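Long-range contact in type 3 secretion system translocon protein SctE (PDB 3U0C), which inserts with its partner IpaC into the host membrane, forming the pore through which type III effector proteins pass into target cells: residues K90-F94 / E195-F199. Sequence-based numbering, arbitrary orientation.
Sequences KNLEF and EIDSF
Where the antiparallel coiled coil of the IpaB N-terminal domain nears the end of its last modelled helix, Phe94 and Phe199 meet in a T-shaped (edge-to-face) stack. The edge of Phe199 is directed at the face of Phe94, with centroids 5.2 Å apart and planes at 71°. Both side chains hold CG anti to the backbone N (chi1 -171° in Phe94, -176° in Phe199), which brings rings whose CB atoms do not point at the other segment into the gap between the backbones. At the edge of the Phe94 ring, CD1 of Ile196 packs 3.8 Å from CZ of Phe94. Asn91 reaches the edge of Phe199, its OD1 lying in the ring plane 3.5 Å from CZ.

On one side of the aromatic pair lies a polar network centred on Lys90. Bent at chi2 and chi3, its chain passes Phe199 and delivers NZ to OE2 of Glu93, a 2.6 Å salt bridge on the syn side, though tilted out of the carboxylate plane. Lys90 NZ also makes a weak hydrogen bond of 3.3 Å to Ser198 O and donates to a water 2.7 Å away. That water in turn donates to Glu195 O and, weakly, to Glu195 OE1, and it also bonds Ser198 OG, so it links the lysine to the helix end and the residue just beyond it. The ammonium probably eases the proximity of the Glu93 and Glu195 carboxylates, while Gln89 binds the other oxygen of Glu93.

At the surface of the elongated domain, the contact joins an internal turn of helix 71-141 to the C-terminal end of helix 150-197, where Ser198 is the first residue to leave helical geometry.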
loop_
_atom_site.group_PDB
_atom_site.type_symbol
_atom_site.label_atom_id
_atom_site.label_comp_id
_atom_site.label_asym_id
_atom_site.label_seq_id
_atom_site.Cartn_x
_atom_site.Cartn_y
_atom_site.Cartn_z
ATOM N N LYS A 90 -18.076 2.209 17.551
ATOM C CA LYS A 90 -16.744 1.707 17.253
ATOM C C LYS A 90 -16.834 0.582 16.249
ATOM O O LYS A 90 -16.179 0.627 15.221
ATOM C CB LYS A 90 -16.005 1.229 18.501
ATOM C CG LYS A 90 -15.503 2.357 19.394
ATOM C CD LYS A 90 -14.644 3.368 18.619
ATOM C CE LYS A 90 -13.322 2.771 18.176
ATOM N NZ LYS A 90 -12.466 3.797 17.503
ATOM N N ASN A 91 -17.644 -0.422 16.551
ATOM C CA ASN A 91 -17.824 -1.538 15.641
ATOM C C ASN A 91 -18.043 -1.112 14.187
ATOM O O ASN A 91 -17.405 -1.645 13.288
ATOM C CB ASN A 91 -18.961 -2.448 16.104
ATOM C CG ASN A 91 -18.512 -3.467 17.141
ATOM O OD1 ASN A 91 -17.441 -4.057 17.029
ATOM N ND2 ASN A 91 -19.342 -3.690 18.142
ATOM N N LEU A 92 -18.953 -0.165 13.959
ATOM C CA LEU A 92 -19.259 0.288 12.599
ATOM C C LEU A 92 -18.073 0.996 11.948
ATOM O O LEU A 92 -17.792 0.816 10.772
ATOM C CB LEU A 92 -20.443 1.249 12.602
ATOM C CG LEU A 92 -21.843 0.676 12.784
ATOM C CD1 LEU A 92 -22.848 1.817 12.960
ATOM C CD2 LEU A 92 -22.196 -0.222 11.615
ATOM N N GLU A 93 -17.418 1.825 12.743
ATOM C CA GLU A 93 -16.309 2.650 12.322
ATOM C C GLU A 93 -15.139 1.758 11.921
ATOM O O GLU A 93 -14.545 1.931 10.858
ATOM C CB GLU A 93 -15.924 3.548 13.495
ATOM C CG GLU A 93 -14.751 4.468 13.303
ATOM C CD GLU A 93 -14.256 5.009 14.622
ATOM O OE1 GLU A 93 -14.967 5.851 15.231
ATOM O OE2 GLU A 93 -13.180 4.562 15.076
ATOM N N PHE A 94 -14.830 0.800 12.790
ATOM C CA PHE A 94 -13.760 -0.172 12.569
ATOM C C PHE A 94 -14.010 -1.006 11.321
ATOM O O PHE A 94 -13.094 -1.253 10.527
ATOM C CB PHE A 94 -13.665 -1.107 13.767
ATOM C CG PHE A 94 -12.465 -2.019 13.748
ATOM C CD1 PHE A 94 -11.238 -1.577 14.205
ATOM C CD2 PHE A 94 -12.579 -3.332 13.321
ATOM C CE1 PHE A 94 -10.153 -2.414 14.217
ATOM C CE2 PHE A 94 -11.490 -4.170 13.335
ATOM C CZ PHE A 94 -10.284 -3.710 13.783
ATOM N N GLU A 195 -5.757 1.833 14.417
ATOM C CA GLU A 195 -7.158 1.504 14.586
ATOM C C GLU A 195 -7.388 0.439 15.663
ATOM O O GLU A 195 -8.300 0.555 16.480
ATOM C CB GLU A 195 -7.762 1.068 13.252
ATOM C CG GLU A 195 -7.762 2.170 12.178
ATOM C CD GLU A 195 -8.698 3.329 12.534
ATOM O OE1 GLU A 195 -9.496 3.189 13.490
ATOM O OE2 GLU A 195 -8.633 4.379 11.856
ATOM N N ILE A 196 -6.554 -0.590 15.665
ATOM C CA ILE A 196 -6.659 -1.649 16.655
ATOM C C ILE A 196 -6.417 -1.099 18.061
ATOM O O ILE A 196 -7.104 -1.467 19.003
ATOM C CB ILE A 196 -5.663 -2.796 16.383
ATOM C CG1 ILE A 196 -6.080 -3.592 15.142
ATOM C CG2 ILE A 196 -5.571 -3.711 17.604
ATOM C CD1 ILE A 196 -6.990 -4.766 15.435
ATOM N N ASP A 197 -5.440 -0.206 18.190
ATOM C CA ASP A 197 -5.043 0.311 19.491
ATOM C C ASP A 197 -6.074 1.269 20.076
ATOM O O ASP A 197 -6.102 1.501 21.281
ATOM C CB ASP A 197 -3.694 1.020 19.406
ATOM C CG ASP A 197 -2.527 0.056 19.293
ATOM O OD1 ASP A 197 -2.704 -1.154 19.537
ATOM O OD2 ASP A 197 -1.421 0.524 18.965
ATOM N N SER A 198 -6.923 1.830 19.231
ATOM C CA SER A 198 -7.900 2.775 19.726
ATOM C C SER A 198 -9.304 2.184 19.698
ATOM O O SER A 198 -10.283 2.909 19.864
ATOM C CB SER A 198 -7.854 4.059 18.905
ATOM O OG SER A 198 -8.638 3.930 17.739
ATOM N N PHE A 199 -9.409 0.878 19.476
ATOM C CA PHE A 199 -10.723 0.259 19.372
ATOM C C PHE A 199 -11.538 0.461 20.658
ATOM O O PHE A 199 -11.027 0.240 21.746
ATOM C CB PHE A 199 -10.630 -1.232 19.032
ATOM C CG PHE A 199 -11.970 -1.881 18.821
ATOM C CD1 PHE A 199 -12.717 -1.593 17.697
ATOM C CD2 PHE A 199 -12.494 -2.753 19.763
ATOM C CE1 PHE A 199 -13.942 -2.171 17.500
ATOM C CE2 PHE A 199 -13.733 -3.335 19.575
ATOM C CZ PHE A 199 -14.454 -3.045 18.439
HETATM O O HOH W 1 -10.701 2.130 16.375
#